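PDB 6WY9: acyl-CoA dehydrogenase domain protein Tcur3481 from Thermomonospora curvata, which binds FAD and, by family membership, probably catalyses the flavin-dependent dehydrogenation of acyl-CoA thioesters. Local coordinates for residues Arg30-Glu33 / Thr34-Ser37; Pro84-Leu87 / Trp88-Val92; Val139-Asp143 / Gly144-Ser148. All blocks are in the same frame, centred on the assembly; numbering follows the deposited sequence.

Contact 1 of 3, residues Arg30-Glu33 / Thr34-Ser37; sequences RAVE and TSES
T34 and S35 both turn their hydroxyls back onto carbonyls of helix 26-33 by the same torsion: T34 OG1 and S35 OG each sit between their own backbone N and carbonyl carbon, chi1 56° in T34 and 61° in S35. From there T34 OG1 donates to R30 O at 2.9 Å, while T34 N adds a weak bond to the same oxygen. T34 CG2 is left beside the aliphatic part of R30, 4.0 Å from R30 CD, the two side chains crossing at a slant. One residue on, S35 OG reaches V32 O at 2.6 Å, in the carbonyl plane and on a lone pair. S35 N binds that oxygen too, at 3.1 Å, but comes from above the plane, so the two donors use different parts of V32 O. Within the helix R30 folds back at chi2 and chi3, and R30 NE donates to the anti lone pair of E33 OE1 in a salt bridge of 2.6 Å, with that oxygen in the guanidinium plane. R30 also pairs with D327, and E33 with R332. Replacing S35 by alanine would probably cost V32 O its in-plane hydroxyl donor, leaving the S35 N bond from above the plane. At this surface site, then, hydroxyls supplement the backbone donors to helix carbonyls, and ion pairs tie the turn to D327 and R332.

Contact 2 of 3, residues Pro84-Leu87 / Trp88-Val92; sequences PVPL and WPTLV
P86, the first residue here to touch the helix that follows, is the N-cap of helix 87-100 and the centre of an inverse gamma turn, in which L87 N makes a weak bond back to V85 O. The carbonyl of P86 starts the helical pattern: T90 N donates to P86 O at 3.2 Å, with an N-H...O angle of 163°. P89 approaches the same carbonyl with its ring, P89 CD lying 3.4 Å from P86 O, and the two proline rings meet at P86 CB and P89 CD. T90 holds OG1 beside its own backbone N, chi1 -72°, and its hydroxyl is hydrogen-bonded to the carbonyl of L119 in strand 118-122. L87 comes next. Its carbonyl receives L91 N at 2.8 Å, nearly in line with the C=O bond, and its side chain runs alongside that of L91, both pointing the same way, with L87 CD2 4.0 Å from L91 CD1. W88 turns its indole over its neighbour, so that P89 CD rests 3.3 Å above one face of the W88 ring, toward the rim; W88 NE1 is hydrogen-bonded to a glycerol, probably from the crystallisation liquor. The chemistry is that of a proline-rich helix start: P89 has no N-H to give, but in the first turn the residue four back, V85, lies before the helix, so a proline is tolerated there. The helical bonding begins with P86 O and L87 O, while the apolar groups pack in the interior.

Contact 3 of 3, residues Val139-Asp143 / Gly144-Ser148; sequences VPDGD and GWRLS
D141 and R146 meet on one face of this hairpin, where D141 CG stands anti to its own N (chi1 -168°) and the R146 chain runs extended from CG to NE. R146 NE donates to D141 OD2 at 2.5 Å in a salt bridge, arriving nearly in line with the C-O bond; the bond is bent at the hydrogen, OD2 is tilted from the guanidinium plane, and the carboxylate and guanidinium planes are 49° apart. On the other face W145 has CG beside its backbone N (chi1 -61°), and its CZ3 lies 3.8 Å from both CG and CD of P140 as the two side chains cross obliquely. P140 CA lies over one face of the indole, toward its rim. V139 and R146 form a hydrogen-bonded antiparallel pair, R146 N giving to V139 O at 2.8 Å, and D141 and G144 form another at the type II' turn, where G142 takes the positive phi. Strand 144-154 continues into the sheet: W145 and L147 bond through the backbone to strand 206-210, and R146 NH2 reaches A205 O. The W145 ring meets F176 of strand 172-179 edge-to-face and packs on A138, P170 and A210.

Overall arrangement
Contacts 1, 2 and 3 follow one another along the chain, from the N-terminal helical region into the beta sheet. Contacts 1 and 2 both belong to the N-terminal domain, with centres about 17 Å apart, and they touch: V32 CG1 lies 3.5 Å from P84 CG, so V32 of helix 26-33 packs on the loop leading into helix 87-100. Contact 2 is the buried one, its centre about 7 Å from the centre of the chain, and through strand 118-122 it borders the sheet. Contact 3 is a surface contact on the hairpin 137-141/144-154, its centre about 27 Å from that of contact 2 and about 37 Å from that of contact 1. The three thus sample the helical and beta parts of the acyl-CoA dehydrogenase fold, away from the FAD site.

Contact 1 of 3, residues Arg30-Glu33 / Thr34-Ser37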
# COMPACT_ATOMS: atom_id res chain seq x y z
N ARG B 30 -16.61 0.27 -30.25
CA ARG B 30 -15.97 1.35 -30.98
C ARG B 30 -17.01 2.24 -31.67
O ARG B 30 -16.92 3.47 -31.61
CB ARG B 30 -14.98 0.75 -32.00
CG ARG B 30 -14.38 1.80 -32.92
CD ARG B 30 -13.68 2.91 -32.12
NE ARG B 30 -12.76 2.40 -31.08
CZ ARG B 30 -11.58 1.83 -31.31
NH1 ARG B 30 -11.14 1.65 -32.55
NH2 ARG B 30 -10.83 1.41 -30.29
N ALA B 31 -18.01 1.63 -32.30
CA ALA B 31 -19.11 2.40 -32.89
C ALA B 31 -19.80 3.27 -31.85
O ALA B 31 -20.09 4.45 -32.10
CB ALA B 31 -20.12 1.45 -33.53
N VAL B 32 -20.09 2.72 -30.67
CA VAL B 32 -20.87 3.49 -29.72
C VAL B 32 -20.00 4.58 -29.07
O VAL B 32 -20.45 5.73 -28.89
CB VAL B 32 -21.50 2.56 -28.67
CG1 VAL B 32 -22.09 3.39 -27.47
CG2 VAL B 32 -22.63 1.77 -29.33
N GLU B 33 -18.74 4.27 -28.78
CA GLU B 33 -17.91 5.24 -28.07
C GLU B 33 -17.45 6.39 -28.98
O GLU B 33 -16.85 7.34 -28.48
CB GLU B 33 -16.72 4.52 -27.39
CG GLU B 33 -15.64 4.12 -28.40
CD GLU B 33 -14.59 3.15 -27.83
OE1 GLU B 33 -13.78 2.59 -28.65
OE2 GLU B 33 -14.57 2.96 -26.58
N THR B 34 -17.71 6.33 -30.28
CA THR B 34 -17.47 7.45 -31.19
C THR B 34 -18.75 8.11 -31.69
O THR B 34 -18.70 8.94 -32.61
CB THR B 34 -16.63 7.00 -32.39
OG1 THR B 34 -17.31 5.91 -33.05
CG2 THR B 34 -15.24 6.54 -31.91
N SER B 35 -19.90 7.76 -31.12
CA SER B 35 -21.17 8.36 -31.52
C SER B 35 -21.40 9.65 -30.73
O SER B 35 -20.66 9.96 -29.80
CB SER B 35 -22.31 7.40 -31.24
OG SER B 35 -22.33 7.17 -29.84
N GLU B 36 -22.50 10.34 -31.04
CA GLU B 36 -22.82 11.58 -30.35
C GLU B 36 -23.28 11.32 -28.92
O GLU B 36 -22.94 12.07 -27.99
CB GLU B 36 -23.90 12.35 -31.11
CG GLU B 36 -23.49 12.73 -32.49
CD GLU B 36 -22.51 13.88 -32.51
OE1 GLU B 36 -21.30 13.64 -32.27
OE2 GLU B 36 -22.95 15.03 -32.75
N SER B 37 -24.06 10.28 -28.71
CA SER B 37 -24.68 10.05 -27.42
C SER B 37 -23.82 9.21 -26.51
O SER B 37 -24.04 9.22 -25.29
CB SER B 37 -26.02 9.34 -27.61
OG SER B 37 -25.78 7.97 -27.96

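Contact 2 of 3, residues Pro84-Leu87 / Trp88-Val92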
# COMPACT_ATOMS: atom_id res chain seq x y z
N PRO B 84 -22.00 0.06 -22.91
CA PRO B 84 -22.35 1.50 -22.86
C PRO B 84 -23.85 1.80 -22.85
O PRO B 84 -24.45 2.20 -23.85
CB PRO B 84 -21.67 2.05 -24.12
CG PRO B 84 -21.75 0.89 -25.12
CD PRO B 84 -21.42 -0.31 -24.23
N VAL B 85 -24.48 1.63 -21.68
CA VAL B 85 -25.88 2.07 -21.49
C VAL B 85 -26.00 2.69 -20.10
O VAL B 85 -25.36 2.26 -19.15
CB VAL B 85 -26.89 0.90 -21.61
CG1 VAL B 85 -27.28 0.63 -23.04
CG2 VAL B 85 -26.35 -0.38 -20.95
N PRO B 86 -26.89 3.71 -19.96
CA PRO B 86 -26.95 4.42 -18.66
C PRO B 86 -27.88 3.72 -17.65
O PRO B 86 -28.91 4.25 -17.23
CB PRO B 86 -27.48 5.79 -19.07
CG PRO B 86 -28.54 5.41 -20.13
CD PRO B 86 -27.81 4.30 -20.95
N LEU B 87 -27.52 2.49 -17.27
CA LEU B 87 -28.40 1.75 -16.38
C LEU B 87 -28.40 2.36 -14.97
O LEU B 87 -29.47 2.54 -14.37
CB LEU B 87 -27.98 0.27 -16.33
CG LEU B 87 -28.32 -0.57 -17.57
CD1 LEU B 87 -27.56 -1.94 -17.49
CD2 LEU B 87 -29.81 -0.80 -17.73
N TRP B 88 -27.22 2.69 -14.43
CA TRP B 88 -27.34 3.14 -13.04
C TRP B 88 -28.00 4.53 -12.96
O TRP B 88 -28.87 4.72 -12.11
CB TRP B 88 -26.00 3.07 -12.26
CG TRP B 88 -24.98 4.15 -12.50
CD1 TRP B 88 -23.87 4.09 -13.32
CD2 TRP B 88 -24.94 5.45 -11.87
NE1 TRP B 88 -23.18 5.28 -13.25
CE2 TRP B 88 -23.82 6.13 -12.40
CE3 TRP B 88 -25.78 6.12 -10.97
CZ2 TRP B 88 -23.49 7.45 -12.01
CZ3 TRP B 88 -25.46 7.42 -10.59
CH2 TRP B 88 -24.32 8.07 -11.11
N PRO B 89 -27.71 5.49 -13.85
CA PRO B 89 -28.45 6.77 -13.74
C PRO B 89 -29.96 6.60 -13.88
O PRO B 89 -30.72 7.12 -13.06
CB PRO B 89 -27.84 7.64 -14.85
CG PRO B 89 -26.47 7.03 -15.11
CD PRO B 89 -26.72 5.52 -14.95
N THR B 90 -30.42 5.85 -14.88
CA THR B 90 -31.85 5.69 -15.07
C THR B 90 -32.49 4.91 -13.93
O THR B 90 -33.56 5.29 -13.44
CB THR B 90 -32.14 5.00 -16.41
OG1 THR B 90 -31.86 5.91 -17.48
CG2 THR B 90 -33.61 4.59 -16.53
N LEU B 91 -31.87 3.77 -13.53
CA LEU B 91 -32.55 2.87 -12.59
C LEU B 91 -32.42 3.32 -11.14
O LEU B 91 -33.33 3.07 -10.35
CB LEU B 91 -32.05 1.42 -12.76
CG LEU B 91 -32.49 0.80 -14.11
CD1 LEU B 91 -31.99 -0.66 -14.37
CD2 LEU B 91 -34.03 0.91 -14.30
N VAL B 92 -31.29 3.93 -10.75
CA VAL B 92 -31.23 4.59 -9.44
C VAL B 92 -32.26 5.72 -9.37
O VAL B 92 -32.98 5.88 -8.37
CB VAL B 92 -29.80 5.08 -9.12
CG1 VAL B 92 -29.76 5.94 -7.85
CG2 VAL B 92 -28.79 3.88 -8.98

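Contact 3 of 3, residues Val139-Asp143 / Gly144-Ser148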
# COMPACT_ATOMS: atom_id res chain seq x y z
N VAL B 139 -35.95 27.18 -4.42
CA VAL B 139 -36.82 28.25 -3.91
C VAL B 139 -38.27 27.78 -4.04
O VAL B 139 -38.64 27.25 -5.09
CB VAL B 139 -36.60 29.58 -4.66
CG1 VAL B 139 -37.54 30.66 -4.16
CG2 VAL B 139 -35.16 30.03 -4.51
N PRO B 140 -39.10 27.95 -2.99
CA PRO B 140 -40.52 27.60 -3.10
C PRO B 140 -41.24 28.46 -4.12
O PRO B 140 -40.98 29.66 -4.23
CB PRO B 140 -41.07 27.87 -1.70
CG PRO B 140 -39.89 27.79 -0.81
CD PRO B 140 -38.73 28.32 -1.62
N ASP B 141 -42.16 27.85 -4.86
CA ASP B 141 -42.96 28.60 -5.82
C ASP B 141 -44.32 27.89 -5.90
O ASP B 141 -44.45 26.90 -6.62
CB ASP B 141 -42.26 28.66 -7.17
CG ASP B 141 -42.90 29.65 -8.12
OD1 ASP B 141 -43.91 30.27 -7.74
OD2 ASP B 141 -42.39 29.80 -9.25
N GLY B 142 -45.30 28.41 -5.17
CA GLY B 142 -46.55 27.67 -5.02
C GLY B 142 -46.27 26.30 -4.45
O GLY B 142 -45.44 26.14 -3.54
N ASP B 143 -46.95 25.29 -4.99
CA ASP B 143 -46.67 23.90 -4.62
C ASP B 143 -45.48 23.32 -5.37
O ASP B 143 -45.27 22.10 -5.34
CB ASP B 143 -47.92 23.03 -4.82
CG ASP B 143 -48.56 23.24 -6.18
OD1 ASP B 143 -49.34 22.36 -6.61
OD2 ASP B 143 -48.28 24.27 -6.83
N GLY B 144 -44.69 24.15 -6.04
CA GLY B 144 -43.50 23.69 -6.71
C GLY B 144 -42.25 24.39 -6.23
O GLY B 144 -42.23 25.01 -5.16
N TRP B 145 -41.20 24.31 -7.04
CA TRP B 145 -39.90 24.85 -6.68
C TRP B 145 -39.25 25.43 -7.92
O TRP B 145 -39.52 25.00 -9.04
CB TRP B 145 -38.99 23.76 -6.08
CG TRP B 145 -39.55 23.17 -4.84
CD1 TRP B 145 -40.50 22.21 -4.75
CD2 TRP B 145 -39.20 23.52 -3.50
NE1 TRP B 145 -40.77 21.94 -3.44
CE2 TRP B 145 -39.99 22.73 -2.65
CE3 TRP B 145 -38.29 24.43 -2.95
CZ2 TRP B 145 -39.91 22.82 -1.26
CZ3 TRP B 145 -38.21 24.52 -1.57
CH2 TRP B 145 -39.02 23.72 -0.74
N ARG B 146 -38.36 26.40 -7.71
CA ARG B 146 -37.44 26.81 -8.75
C ARG B 146 -36.00 26.66 -8.26
O ARG B 146 -35.68 27.07 -7.14
CB ARG B 146 -37.73 28.24 -9.20
CG ARG B 146 -39.09 28.33 -9.83
CD ARG B 146 -39.32 29.66 -10.47
NE ARG B 146 -40.65 29.73 -11.05
CZ ARG B 146 -40.95 29.33 -12.28
NH1 ARG B 146 -42.20 29.44 -12.74
NH2 ARG B 146 -40.01 28.84 -13.06
N LEU B 147 -35.17 26.06 -9.12
CA LEU B 147 -33.79 25.70 -8.85
C LEU B 147 -32.84 26.61 -9.62
O LEU B 147 -33.02 26.83 -10.82
CB LEU B 147 -33.50 24.25 -9.27
CG LEU B 147 -34.48 23.15 -8.83
CD1 LEU B 147 -34.03 21.76 -9.28
CD2 LEU B 147 -34.71 23.19 -7.32
N SER B 148 -31.81 27.10 -8.93
CA SER B 148 -30.78 27.92 -9.54
C SER B 148 -29.42 27.47 -9.06
O SER B 148 -29.17 27.41 -7.85
CB SER B 148 -30.98 29.40 -9.22
OG SER B 148 -32.04 29.94 -9.99